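Local coordinates for putative ABC transporter (Thermobispora bispora, PDB 4PE6), which probably binds a carbohydrate or related small solute for an ABC transporter, and holds a trihydroxybutanoic acid in its pocket in this crystal, at residues Y165-T168 with K169-A173; Q263-A266 with A267-A271; D279-K282 with Q283-F286; E316-R319 with Q320-A324. All blocks are in the same frame, centred on the assembly; numbering follows the deposited sequence.

Contact 1 of 4, residues Y165-T168 with K169-A173; sequences YETT and KKILA
Lys169 lays its aliphatic chain over one face of the Tyr165 ring, a helical turn earlier, and finishes at the carboxylate of Glu166. Its CB lies beside the Tyr165 carbonyl oxygen, which accepts the backbone N-H: Lys169 N to Tyr165 O is 2.9 Å. Lys169 CG is 3.4 Å from that same Tyr165 O and starts the passage over the phenol. CD makes a CH-pi contact, 28° off the ring normal, with Lys169 CD 3.6 Å from Tyr165 CE2. A bend at chi3 (-64°) then swings CE toward Glu166 OE2, and Lys169 NZ closes a salt bridge of 3.0 Å with Glu166 OE2, on the syn side but well out of the carboxylate plane. On the side turned toward helix 128-142, Thr167 CG2 meets Ile171 CD1 at 3.9 Å, the two side chains pointing the same way, while the hydroxyls of Thr167 and Thr168 turn back to the carbonyls of Glu163 and Met164. Tyr165 is also in cation-pi contact with Arg153, and with Leu172 it faces strands 147-153 and 178-185 of the beta-alpha-beta unit. A serine in place of Tyr165 would probably leave the lysine methylenes without their platform and Arg153 without its aromatic partner. Lysine suits the position because it is chemically divided: its greasy shaft packs on an aromatic face while its charge is matched by the glutamate at the exposed surface.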
ATOM      1  N   TYR A 165       3.085   1.603 -12.457  1.00 18.29           N
ATOM      2  CA  TYR A 165       2.537   1.585 -13.816  1.00 18.88           C
ATOM      3  C   TYR A 165       3.695   1.481 -14.836  1.00 19.65           C
ATOM      4  O   TYR A 165       3.609   0.730 -15.809  1.00 19.19           O
ATOM      5  CB  TYR A 165       1.612   2.804 -14.106  1.00 18.93           C
ATOM      6  CG  TYR A 165       0.923   2.754 -15.463  1.00 19.16           C
ATOM      7  CD1 TYR A 165       0.145   1.652 -15.825  1.00 18.93           C
ATOM      8  CD2 TYR A 165       1.052   3.797 -16.391  1.00 19.70           C
ATOM      9  CE1 TYR A 165      -0.469   1.577 -17.066  1.00 19.32           C
ATOM     10  CE2 TYR A 165       0.439   3.717 -17.638  1.00 20.18           C
ATOM     11  CZ  TYR A 165      -0.332   2.606 -17.955  1.00 19.89           C
ATOM     12  OH  TYR A 165      -0.945   2.487 -19.168  1.00 20.58           O
ATOM     13  N   GLU A 166       4.777   2.217 -14.611  1.00 20.45           N
ATOM     14  CA  GLU A 166       5.933   2.102 -15.487  1.00 21.99           C
ATOM     15  C   GLU A 166       6.469   0.688 -15.445  1.00 21.42           C
ATOM     16  O   GLU A 166       6.839   0.130 -16.486  1.00 22.08           O
ATOM     17  CB  GLU A 166       7.051   3.084 -15.103  1.00 23.70           C
ATOM     18  CG  GLU A 166       6.669   4.535 -15.274  1.00 25.06           C
ATOM     19  CD  GLU A 166       6.248   4.848 -16.690  1.00 26.66           C
ATOM     20  OE1 GLU A 166       7.045   4.570 -17.621  1.00 29.45           O
ATOM     21  OE2 GLU A 166       5.107   5.344 -16.879  1.00 27.60           O
ATOM     22  N   THR A 167       6.531   0.105 -14.251  1.00 20.35           N
ATOM     23  CA  THR A 167       7.036  -1.254 -14.112  1.00 20.17           C
ATOM     24  C   THR A 167       6.111  -2.236 -14.857  1.00 19.51           C
ATOM     25  O   THR A 167       6.585  -3.070 -15.633  1.00 19.69           O
ATOM     26  CB  THR A 167       7.183  -1.680 -12.641  1.00 20.02           C
ATOM     27  OG1 THR A 167       8.030  -0.763 -11.954  1.00 20.40           O
ATOM     28  CG2 THR A 167       7.779  -3.047 -12.527  1.00 20.34           C
ATOM     29  N   THR A 168       4.801  -2.109 -14.661  1.00 18.69           N
ATOM     30  CA  THR A 168       3.859  -2.985 -15.342  1.00 18.41           C
ATOM     31  C   THR A 168       4.012  -2.894 -16.866  1.00 19.08           C
ATOM     32  O   THR A 168       3.995  -3.915 -17.540  1.00 19.16           O
ATOM     33  CB  THR A 168       2.399  -2.674 -14.972  1.00 17.79           C
ATOM     34  OG1 THR A 168       2.235  -2.783 -13.554  1.00 17.42           O
ATOM     35  CG2 THR A 168       1.472  -3.668 -15.651  1.00 17.71           C
ATOM     36  N   LYS A 169       4.173  -1.683 -17.398  1.00 19.86           N
ATOM     37  CA  LYS A 169       4.328  -1.530 -18.847  1.00 21.21           C
ATOM     38  C   LYS A 169       5.626  -2.191 -19.317  1.00 22.28           C
ATOM     39  O   LYS A 169       5.654  -2.868 -20.346  1.00 22.73           O
ATOM     40  CB  LYS A 169       4.296  -0.059 -19.253  1.00 21.91           C
ATOM     41  CG  LYS A 169       2.913   0.591 -19.117  1.00 22.15           C
ATOM     42  CD  LYS A 169       2.898   2.004 -19.678  1.00 23.37           C
ATOM     43  CE  LYS A 169       3.808   2.929 -18.890  1.00 24.09           C
ATOM     44  NZ  LYS A 169       3.633   4.367 -19.244  1.00 25.12           N
ATOM     45  N   LYS A 170       6.692  -1.995 -18.555  1.00 23.41           N
ATOM     46  CA  LYS A 170       7.984  -2.601 -18.878  1.00 25.07           C
ATOM     47  C   LYS A 170       7.918  -4.125 -18.961  1.00 24.54           C
ATOM     48  O   LYS A 170       8.423  -4.727 -19.902  1.00 25.85           O
ATOM     49  CB  LYS A 170       9.015  -2.197 -17.847  1.00 26.83           C
ATOM     50  CG  LYS A 170      10.417  -2.581 -18.245  1.00 29.54           C
ATOM     51  CD  LYS A 170      11.403  -2.273 -17.135  1.00 31.72           C
ATOM     52  CE  LYS A 170      12.813  -2.714 -17.527  1.00 34.26           C
ATOM     53  NZ  LYS A 170      13.482  -3.412 -16.390  1.00 35.45           N
ATOM     54  N   ILE A 171       7.299  -4.745 -17.970  1.00 23.20           N
ATOM     55  CA  ILE A 171       7.130  -6.181 -17.958  1.00 22.74           C
ATOM     56  C   ILE A 171       6.258  -6.620 -19.137  1.00 22.72           C
ATOM     57  O   ILE A 171       6.582  -7.593 -19.822  1.00 23.41           O
ATOM     58  CB  ILE A 171       6.576  -6.663 -16.608  1.00 21.80           C
ATOM     59  CG1 ILE A 171       7.621  -6.422 -15.519  1.00 21.97           C
ATOM     60  CG2 ILE A 171       6.159  -8.132 -16.663  1.00 21.63           C
ATOM     61  CD1 ILE A 171       7.082  -6.596 -14.107  1.00 21.35           C
ATOM     62  N   LEU A 172       5.168  -5.910 -19.400  1.00 22.22           N
ATOM     63  CA  LEU A 172       4.312  -6.263 -20.523  1.00 22.39           C
ATOM     64  C   LEU A 172       5.083  -6.248 -21.841  1.00 23.74           C
ATOM     65  O   LEU A 172       4.851  -7.089 -22.697  1.00 23.94           O
ATOM     66  CB  LEU A 172       3.121  -5.316 -20.639  1.00 21.69           C
ATOM     67  CG  LEU A 172       1.986  -5.621 -19.672  1.00 20.95           C
ATOM     68  CD1 LEU A 172       1.044  -4.435 -19.633  1.00 20.51           C
ATOM     69  CD2 LEU A 172       1.260  -6.877 -20.096  1.00 20.73           C
ATOM     70  N   ALA A 173       6.006  -5.306 -21.986  1.00 25.15           N
ATOM     71  CA  ALA A 173       6.799  -5.179 -23.211  1.00 26.94           C
ATOM     72  C   ALA A 173       7.675  -6.413 -23.474  1.00 28.31           C
ATOM     73  O   ALA A 173       8.073  -6.662 -24.619  1.00 29.23           O
ATOM     74  CB  ALA A 173       7.649  -3.921 -23.144  1.00 27.66           C
TER

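Contact 2 of 4, residues Q263-A266 with A267-A271; sequences QSVA and ALWAA
Ala267 takes the carbonyl of Gln263 with its backbone N-H, Ala267 N to Gln263 O measuring 2.8 Å, and rests its single methyl carbon against the same oxygen. So small a side chain suits a helix lying close to a sheet, here against Val110 and Phe112 of strand 108-112. Gln263 directs its amide toward the ligand pocket, where NE2 bonds Asp113. Leu268 follows, with Leu268 N 3.1 Å from Ser264 O and lying well above the carbonyl plane; its branched end reaches Ala43 of helix 31-49, on which Val265 also packs, while Ser264 OG bonds the carbonyl of Met36. Bulky Trp269 donates its backbone N-H to Val265 O, and the indole lies alongside the valine: Trp269 CD1 is 3.2 Å from Val265 O, and Trp269 NE1 is 3.5 Å from Val265 CG1. That methyl is anti to the valine's own N (chi1 175°), which brings it beside the pyrrole part of the ring. The polar NE1 has its bond with the carbonyl of Trp313. Ala270 completes the series with a straight bond, Ala270 N to Ala266 O 2.9 Å at 169°, and offers a methyl to Leu280. The whole is an alpha helix packed on strands 108-112 and 122-126 and also against helix 31-49, its first turn next to the binding pocket, in the layered alpha/beta fold of the periplasmic binding proteins.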
ATOM      1  N   GLN A 263       3.308   0.078   7.349  1.00 16.85           N
ATOM      2  CA  GLN A 263       4.265   1.157   7.220  1.00 16.32           C
ATOM      3  C   GLN A 263       3.923   2.332   8.131  1.00 16.08           C
ATOM      4  O   GLN A 263       4.823   3.030   8.578  1.00 15.89           O
ATOM      5  CB  GLN A 263       4.353   1.653   5.805  1.00 16.04           C
ATOM      6  CG  GLN A 263       5.108   0.738   4.864  1.00 16.13           C
ATOM      7  CD  GLN A 263       4.962   1.215   3.442  1.00 16.04           C
ATOM      8  OE1 GLN A 263       5.805   1.956   2.955  1.00 16.01           O
ATOM      9  NE2 GLN A 263       3.869   0.804   2.766  1.00 16.04           N
ATOM     10  N   SER A 264       2.632   2.551   8.410  1.00 16.02           N
ATOM     11  CA  SER A 264       2.241   3.601   9.315  1.00 16.06           C
ATOM     12  C   SER A 264       2.754   3.387  10.751  1.00 16.39           C
ATOM     13  O   SER A 264       3.074   4.355  11.463  1.00 16.18           O
ATOM     14  CB  SER A 264       0.711   3.766   9.325  1.00 16.33           C
ATOM     15  OG  SER A 264       0.095   2.576   9.799  1.00 16.69           O
ATOM     16  N   VAL A 265       2.778   2.131  11.178  1.00 16.83           N
ATOM     17  CA  VAL A 265       3.238   1.794  12.510  1.00 17.42           C
ATOM     18  C   VAL A 265       4.759   1.925  12.557  1.00 17.16           C
ATOM     19  O   VAL A 265       5.318   2.448  13.507  1.00 17.15           O
ATOM     20  CB  VAL A 265       2.848   0.362  12.875  1.00 18.10           C
ATOM     21  CG1 VAL A 265       3.437  -0.014  14.208  1.00 18.83           C
ATOM     22  CG2 VAL A 265       1.329   0.204  12.919  1.00 18.61           C
ATOM     23  N   ALA A 266       5.426   1.446  11.521  1.00 17.10           N
ATOM     24  CA  ALA A 266       6.879   1.632  11.428  1.00 17.14           C
ATOM     25  C   ALA A 266       7.238   3.123  11.412  1.00 16.91           C
ATOM     26  O   ALA A 266       8.232   3.527  11.988  1.00 17.04           O
ATOM     27  CB  ALA A 266       7.425   0.941  10.187  1.00 17.10           C
ATOM     28  N   ALA A 267       6.427   3.939  10.737  1.00 16.82           N
ATOM     29  CA  ALA A 267       6.654   5.389  10.693  1.00 16.65           C
ATOM     30  C   ALA A 267       6.499   6.018  12.087  1.00 17.05           C
ATOM     31  O   ALA A 267       7.243   6.918  12.447  1.00 16.75           O
ATOM     32  CB  ALA A 267       5.701   6.035   9.704  1.00 16.45           C
ATOM     33  N   LEU A 268       5.549   5.515  12.873  1.00 17.67           N
ATOM     34  CA  LEU A 268       5.387   5.952  14.264  1.00 18.47           C
ATOM     35  C   LEU A 268       6.670   5.697  15.058  1.00 19.08           C
ATOM     36  O   LEU A 268       7.137   6.568  15.789  1.00 19.53           O
ATOM     37  CB  LEU A 268       4.225   5.194  14.916  1.00 18.86           C
ATOM     38  CG  LEU A 268       3.972   5.375  16.409  1.00 19.43           C
ATOM     39  CD1 LEU A 268       3.722   6.824  16.763  1.00 19.35           C
ATOM     40  CD2 LEU A 268       2.830   4.494  16.877  1.00 20.11           C
ATOM     41  N   TRP A 269       7.218   4.489  14.945  1.00 19.81           N
ATOM     42  CA  TRP A 269       8.444   4.145  15.675  1.00 20.34           C
ATOM     43  C   TRP A 269       9.620   4.970  15.187  1.00 19.95           C
ATOM     44  O   TRP A 269      10.411   5.450  15.988  1.00 20.23           O
ATOM     45  CB  TRP A 269       8.761   2.660  15.597  1.00 21.23           C
ATOM     46  CG  TRP A 269       7.672   1.795  16.212  1.00 22.33           C
ATOM     47  CD1 TRP A 269       7.047   0.752  15.626  1.00 22.92           C
ATOM     48  CD2 TRP A 269       7.093   1.930  17.514  1.00 23.61           C
ATOM     49  NE1 TRP A 269       6.107   0.208  16.477  1.00 23.70           N
ATOM     50  CE2 TRP A 269       6.102   0.924  17.637  1.00 24.39           C
ATOM     51  CE3 TRP A 269       7.309   2.802  18.588  1.00 24.41           C
ATOM     52  CZ2 TRP A 269       5.336   0.757  18.795  1.00 25.60           C
ATOM     53  CZ3 TRP A 269       6.564   2.621  19.758  1.00 25.83           C
ATOM     54  CH2 TRP A 269       5.568   1.616  19.837  1.00 26.15           C
ATOM     55  N   ALA A 270       9.723   5.159  13.881  1.00 19.39           N
ATOM     56  CA  ALA A 270      10.726   6.078  13.340  1.00 19.16           C
ATOM     57  C   ALA A 270      10.618   7.480  13.952  1.00 18.78           C
ATOM     58  O   ALA A 270      11.607   8.067  14.385  1.00 18.43           O
ATOM     59  CB  ALA A 270      10.612   6.148  11.824  1.00 19.08           C
ATOM     60  N   ALA A 271       9.407   8.024  13.990  1.00 18.65           N
ATOM     61  CA  ALA A 271       9.200   9.354  14.554  1.00 18.58           C
ATOM     62  C   ALA A 271       9.657   9.435  16.008  1.00 18.82           C
ATOM     63  O   ALA A 271      10.307  10.410  16.394  1.00 18.60           O
ATOM     64  CB  ALA A 271       7.744   9.783  14.413  1.00 18.61           C
TER

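Contact 3 of 4, residues D279-K282 with Q283-F286; sequences DLPK and QMTF
Pro281 and Met284, a selenomethionine here, carry the apolar part of this contact, where a loop runs into strand 283-290. The proline ring and the Met284 chain cross at about a right angle, with Pro281 CB 4.1 Å from Met284 CG. Met284 then bends at chi3 (-98°), folding its terminal methyl back over the loop, so that Met284 CE is 3.4 Å from Pro281 O and 4.1 Å from Leu280 CD1. A long, flexible side chain suits this place, since it can follow the curve of the loop while leucine and proline provide apolar surface. Outside the two segments, Leu280 reaches Ala270 and Val322, and Met284 touches Ile325, so the cluster packs against helices 263-275 and 315-327.

The polar contacts lie along the strand and at the end of the loop. Gln283 NE2 donates to Thr285 OG1 at 2.9 Å with an N-H...O angle of 164°, the hydroxyl lying in the amide plane; the two residues are neighbours on one side of the strand, and NE2 also reaches Gln125 OE1. Lys282, bent at chi2 and chi3, carries NZ to the carbonyl of Pro119 and stands in cation-pi contact with Tyr122.

Backbone bonds finish the account: Lys282 and Met284 pair with Ile123, and Met284 and Phe286 with Gln125. This staggered pattern is that of parallel strands, and it marks 279-286 as a loop-to-strand entry that sets strand 283-290 beside strand 122-126 in the central sheet.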
ATOM      1  N   ASP A 279      19.560   8.764  15.037  1.00 25.32           N
ATOM      2  CA  ASP A 279      19.804   8.975  13.626  1.00 25.87           C
ATOM      3  C   ASP A 279      19.152   7.855  12.873  1.00 25.41           C
ATOM      4  O   ASP A 279      19.272   6.704  13.263  1.00 26.33           O
ATOM      5  CB  ASP A 279      21.304   8.991  13.330  1.00 27.96           C
ATOM      6  CG  ASP A 279      21.972  10.245  13.834  1.00 29.16           C
ATOM      7  OD1 ASP A 279      21.244  11.216  14.118  1.00 30.57           O
ATOM      8  OD2 ASP A 279      23.204  10.267  13.950  1.00 31.49           O
ATOM      9  N   LEU A 280      18.454   8.205  11.806  1.00 23.95           N
ATOM     10  CA  LEU A 280      17.897   7.226  10.894  1.00 23.46           C
ATOM     11  C   LEU A 280      18.408   7.555   9.499  1.00 23.24           C
ATOM     12  O   LEU A 280      18.674   8.705   9.205  1.00 23.25           O
ATOM     13  CB  LEU A 280      16.359   7.301  10.902  1.00 22.36           C
ATOM     14  CG  LEU A 280      15.608   6.906  12.177  1.00 22.09           C
ATOM     15  CD1 LEU A 280      14.102   7.091  11.953  1.00 21.53           C
ATOM     16  CD2 LEU A 280      15.928   5.472  12.610  1.00 22.69           C
ATOM     17  N   PRO A 281      18.521   6.549   8.622  1.00 23.37           N
ATOM     18  CA  PRO A 281      18.730   6.847   7.216  1.00 23.56           C
ATOM     19  C   PRO A 281      17.584   7.673   6.633  1.00 22.95           C
ATOM     20  O   PRO A 281      16.418   7.439   6.972  1.00 21.99           O
ATOM     21  CB  PRO A 281      18.769   5.459   6.546  1.00 24.06           C
ATOM     22  CG  PRO A 281      18.925   4.474   7.645  1.00 24.39           C
ATOM     23  CD  PRO A 281      18.343   5.112   8.874  1.00 23.62           C
ATOM     24  N   LYS A 282      17.912   8.619   5.756  1.00 23.51           N
ATOM     25  CA  LYS A 282      16.902   9.452   5.113  1.00 23.88           C
ATOM     26  C   LYS A 282      15.954   8.627   4.250  1.00 23.49           C
ATOM     27  O   LYS A 282      14.835   9.068   3.964  1.00 22.75           O
ATOM     28  CB  LYS A 282      17.543  10.536   4.220  1.00 25.35           C
ATOM     29  CG  LYS A 282      18.418  11.558   4.940  1.00 26.86           C
ATOM     30  CD  LYS A 282      17.647  12.474   5.892  1.00 27.70           C
ATOM     31  CE  LYS A 282      16.895  13.566   5.140  1.00 28.61           C
ATOM     32  NZ  LYS A 282      16.324  14.584   6.065  1.00 29.21           N
ATOM     33  N   GLN A 283      16.431   7.474   3.784  1.00 23.79           N
ATOM     34  CA  GLN A 283      15.621   6.578   2.958  1.00 24.12           C
ATOM     35  C   GLN A 283      15.672   5.179   3.550  1.00 23.38           C
ATOM     36  O   GLN A 283      16.745   4.648   3.804  1.00 22.55           O
ATOM     37  CB  GLN A 283      16.109   6.585   1.507  1.00 25.69           C
ATOM     38  CG  GLN A 283      15.141   5.894   0.542  1.00 26.86           C
ATOM     39  CD  GLN A 283      15.174   4.375   0.642  1.00 28.04           C
ATOM     40  OE1 GLN A 283      16.226   3.784   0.881  1.00 29.88           O
ATOM     41  NE2 GLN A 283      14.013   3.738   0.475  1.00 28.32           N
HETATM   42  N   MSE A 284      14.503   4.596   3.784  1.00 22.12           N
HETATM   43  CA  MSE A 284      14.407   3.259   4.361  1.00 22.31           C
HETATM   44  C   MSE A 284      13.421   2.435   3.568  1.00 21.44           C
HETATM   45  O   MSE A 284      12.255   2.815   3.403  1.00 20.47           O
HETATM   46  CB  MSE A 284      13.963   3.327   5.822  1.00 22.89           C
HETATM   47  CG  MSE A 284      14.861   4.152   6.731  1.00 24.23           C
HETATM   48 SE   MSE A 284      14.046   4.411   8.515  1.00 26.42          SE
HETATM   49  CE  MSE A 284      13.400   6.197   7.997  1.00 25.09           C
ATOM     50  N   THR A 285      13.870   1.298   3.070  1.00 21.50           N
ATOM     51  CA  THR A 285      12.967   0.347   2.425  1.00 21.20           C
ATOM     52  C   THR A 285      12.580  -0.786   3.362  1.00 20.84           C
ATOM     53  O   THR A 285      13.414  -1.577   3.806  1.00 21.41           O
ATOM     54  CB  THR A 285      13.551  -0.189   1.108  1.00 22.06           C
ATOM     55  OG1 THR A 285      13.668   0.901   0.187  1.00 22.31           O
ATOM     56  CG2 THR A 285      12.640  -1.214   0.499  1.00 22.18           C
ATOM     57  N   PHE A 286      11.290  -0.846   3.667  1.00 19.77           N
ATOM     58  CA  PHE A 286      10.717  -1.918   4.456  1.00 19.64           C
ATOM     59  C   PHE A 286      10.022  -2.937   3.516  1.00 19.67           C
ATOM     60  O   PHE A 286       9.815  -2.649   2.327  1.00 19.51           O
ATOM     61  CB  PHE A 286       9.722  -1.337   5.482  1.00 19.30           C
ATOM     62  CG  PHE A 286      10.362  -0.912   6.780  1.00 19.38           C
ATOM     63  CD1 PHE A 286      11.376   0.023   6.800  1.00 19.22           C
ATOM     64  CD2 PHE A 286       9.934  -1.452   7.986  1.00 19.64           C
ATOM     65  CE1 PHE A 286      11.977   0.414   7.989  1.00 19.51           C
ATOM     66  CE2 PHE A 286      10.524  -1.066   9.183  1.00 19.95           C
ATOM     67  CZ  PHE A 286      11.559  -0.141   9.189  1.00 19.75           C
TER

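Contact 4 of 4, residues E316-R319 with Q320-A324; sequences ELFR and QQVEA
Phe318 and Val322 sit one turn apart on a partly buried alpha helix, 315-327, whose inner side faces helix 263-275. Val322 CG2 stands over one face of the phenyl ring, offset toward its rim, in a CH-pi contact; Val322 CG2 to Phe318 CZ is 3.4 Å, and the methyl is 23° off the ring normal. Phe318 CG stands anti to the backbone N (chi1 167°), which holds the ring out from the helix and swings it forward from CB, to where Val322 CG2, set beside its own backbone N, can meet its face. On the outer side, Leu317 and Gln320 run side by side, with Leu317 CD2 3.8 Å from Gln320 OE1; the extended glutamine suits this exposed site, laying its amide against the leucine methyl while its CB and CG run past carbonyl oxygens of the preceding turn.

The backbone holds these pairs in step: Val322 N to Phe318 O is 3.0 Å, nearly along the C=O axis, and Glu323 N to Arg319 O is 2.8 Å. Farther out, Phe318 lies on Trp269, Ala270 and Asp273, and Val322 on Leu280 and Pro281. Shortening Phe318 to an alanine would probably open a gap against Trp269 and Ala270 and strip Val322 of the ring beneath its methyl.

Polar anchors flank this core. Arg319 extends its chain fully from CG to NE and joins Asp273 in a salt bridge through NH2, tying the helix to 263-275. Gln321, buried and bent at chi2 (77°), turns its amide to the loop beyond the helix, where OE1 accepts the backbone N-H of Val332.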
ATOM      1  N   GLU A 316      11.038  -2.663  18.732  1.00 32.59           N
ATOM      2  CA  GLU A 316      12.230  -3.496  18.589  1.00 34.92           C
ATOM      3  C   GLU A 316      12.413  -4.072  17.168  1.00 32.98           C
ATOM      4  O   GLU A 316      13.519  -4.034  16.610  1.00 30.76           O
ATOM      5  CB  GLU A 316      12.228  -4.629  19.645  1.00 39.46           C
ATOM      6  CG  GLU A 316      13.625  -5.037  20.089  1.00 43.97           C
ATOM      7  CD  GLU A 316      14.494  -3.838  20.466  1.00 46.40           C
ATOM      8  OE1 GLU A 316      14.131  -3.103  21.415  1.00 49.92           O
ATOM      9  OE2 GLU A 316      15.534  -3.614  19.797  1.00 48.16           O
ATOM     10  N   LEU A 317      11.334  -4.586  16.573  1.00 31.71           N
ATOM     11  CA  LEU A 317      11.419  -5.094  15.194  1.00 31.58           C
ATOM     12  C   LEU A 317      11.743  -3.967  14.225  1.00 29.59           C
ATOM     13  O   LEU A 317      12.527  -4.153  13.305  1.00 29.63           O
ATOM     14  CB  LEU A 317      10.138  -5.823  14.760  1.00 32.07           C
ATOM     15  CG  LEU A 317       9.925  -7.206  15.394  1.00 34.88           C
ATOM     16  CD1 LEU A 317       8.557  -7.762  15.006  1.00 35.15           C
ATOM     17  CD2 LEU A 317      11.029  -8.190  15.006  1.00 36.19           C
ATOM     18  N   PHE A 318      11.157  -2.793  14.454  1.00 28.03           N
ATOM     19  CA  PHE A 318      11.512  -1.605  13.675  1.00 26.71           C
ATOM     20  C   PHE A 318      13.022  -1.344  13.697  1.00 27.44           C
ATOM     21  O   PHE A 318      13.655  -1.245  12.650  1.00 27.11           O
ATOM     22  CB  PHE A 318      10.769  -0.368  14.177  1.00 25.32           C
ATOM     23  CG  PHE A 318      11.324   0.912  13.634  1.00 23.83           C
ATOM     24  CD1 PHE A 318      11.057   1.288  12.339  1.00 22.89           C
ATOM     25  CD2 PHE A 318      12.152   1.713  14.410  1.00 23.63           C
ATOM     26  CE1 PHE A 318      11.596   2.447  11.807  1.00 22.67           C
ATOM     27  CE2 PHE A 318      12.690   2.873  13.888  1.00 23.26           C
ATOM     28  CZ  PHE A 318      12.403   3.248  12.591  1.00 22.76           C
ATOM     29  N   ARG A 319      13.583  -1.242  14.902  1.00 28.98           N
ATOM     30  CA  ARG A 319      15.012  -0.981  15.076  1.00 30.03           C
ATOM     31  C   ARG A 319      15.890  -2.039  14.415  1.00 32.20           C
ATOM     32  O   ARG A 319      16.915  -1.703  13.805  1.00 33.02           O
ATOM     33  CB  ARG A 319      15.364  -0.826  16.561  1.00 30.58           C
ATOM     34  CG  ARG A 319      14.983   0.541  17.108  1.00 29.08           C
ATOM     35  CD  ARG A 319      15.190   0.612  18.606  1.00 29.76           C
ATOM     36  NE  ARG A 319      14.774   1.900  19.152  1.00 28.77           N
ATOM     37  CZ  ARG A 319      14.741   2.179  20.449  1.00 29.32           C
ATOM     38  NH1 ARG A 319      15.090   1.265  21.340  1.00 30.39           N
ATOM     39  NH2 ARG A 319      14.359   3.384  20.859  1.00 29.12           N
ATOM     40  N   GLN A 320      15.486  -3.305  14.524  1.00 33.60           N
ATOM     41  CA  GLN A 320      16.187  -4.393  13.836  1.00 35.27           C
ATOM     42  C   GLN A 320      16.265  -4.150  12.344  1.00 33.33           C
ATOM     43  O   GLN A 320      17.315  -4.332  11.737  1.00 32.83           O
ATOM     44  CB  GLN A 320      15.495  -5.738  14.058  1.00 38.11           C
ATOM     45  CG  GLN A 320      15.726  -6.375  15.413  1.00 41.88           C
ATOM     46  CD  GLN A 320      14.972  -7.693  15.537  1.00 45.31           C
ATOM     47  OE1 GLN A 320      14.816  -8.433  14.552  1.00 46.72           O
ATOM     48  NE2 GLN A 320      14.488  -7.991  16.742  1.00 46.83           N
ATOM     49  N   GLN A 321      15.136  -3.780  11.742  1.00 31.37           N
ATOM     50  CA  GLN A 321      15.097  -3.529  10.297  1.00 30.87           C
ATOM     51  C   GLN A 321      15.961  -2.339   9.920  1.00 29.77           C
ATOM     52  O   GLN A 321      16.642  -2.379   8.898  1.00 29.92           O
ATOM     53  CB  GLN A 321      13.658  -3.315   9.789  1.00 30.26           C
ATOM     54  CG  GLN A 321      13.558  -2.877   8.325  1.00 30.87           C
ATOM     55  CD  GLN A 321      13.783  -3.999   7.317  1.00 33.62           C
ATOM     56  OE1 GLN A 321      13.678  -5.180   7.646  1.00 36.02           O
ATOM     57  NE2 GLN A 321      14.074  -3.624   6.069  1.00 34.12           N
ATOM     58  N   VAL A 322      15.938  -1.294  10.747  1.00 36.12           N
ATOM     59  CA  VAL A 322      16.808  -0.136  10.527  1.00 36.04           C
ATOM     60  C   VAL A 322      18.277  -0.575  10.583  1.00 36.82           C
ATOM     61  O   VAL A 322      19.079  -0.163   9.755  1.00 35.76           O
ATOM     62  CB  VAL A 322      16.528   0.997  11.532  1.00 37.23           C
ATOM     63  CG1 VAL A 322      17.530   2.123  11.372  1.00 37.31           C
ATOM     64  CG2 VAL A 322      15.110   1.547  11.345  1.00 38.16           C
ATOM     65  N   GLU A 323      18.615  -1.429  11.544  1.00 38.44           N
ATOM     66  CA  GLU A 323      19.988  -1.912  11.656  1.00 40.34           C
ATOM     67  C   GLU A 323      20.405  -2.727  10.448  1.00 39.80           C
ATOM     68  O   GLU A 323      21.536  -2.600   9.985  1.00 41.15           O
ATOM     69  CB  GLU A 323      20.194  -2.699  12.950  1.00 42.80           C
ATOM     70  CG  GLU A 323      20.563  -1.797  14.113  1.00 45.74           C
ATOM     71  CD  GLU A 323      21.937  -1.159  13.931  1.00 46.61           C
ATOM     72  OE1 GLU A 323      22.913  -1.897  13.669  1.00 48.66           O
ATOM     73  OE2 GLU A 323      22.039   0.081  14.048  1.00 48.11           O
ATOM     74  N   ALA A 324      19.498  -3.558   9.941  1.00 40.23           N
ATOM     75  CA  ALA A 324      19.737  -4.294   8.705  1.00 40.86           C
ATOM     76  C   ALA A 324      19.929  -3.362   7.511  1.00 40.79           C
ATOM     77  O   ALA A 324      20.753  -3.632   6.647  1.00 42.78           O
ATOM     78  CB  ALA A 324      18.607  -5.280   8.432  1.00 42.17           C
TER

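Overall arrangement
Read from the N terminus, contact 1 comes first, on helix 159-173 between strands 147-153 and 178-185, and stands apart: its centre is about 30 Å from that of contact 2, on the opposite side of the chain's centre. All are local and close no long loop, helical turns except for the loop-to-strand step of contact 3, and they run in series without nesting or crossing. Contacts 2, 3 and 4 gather into one cluster. Helix 263-275 leads through the 279-282 loop into strand 283-290, and Ala270 CB meets Leu280 CD1 at 3.6 Å. The chain returns as helix 315-327, whose Phe318 packs on Ala270 and on Phe286, tying the C-terminal helix to both helix and sheet.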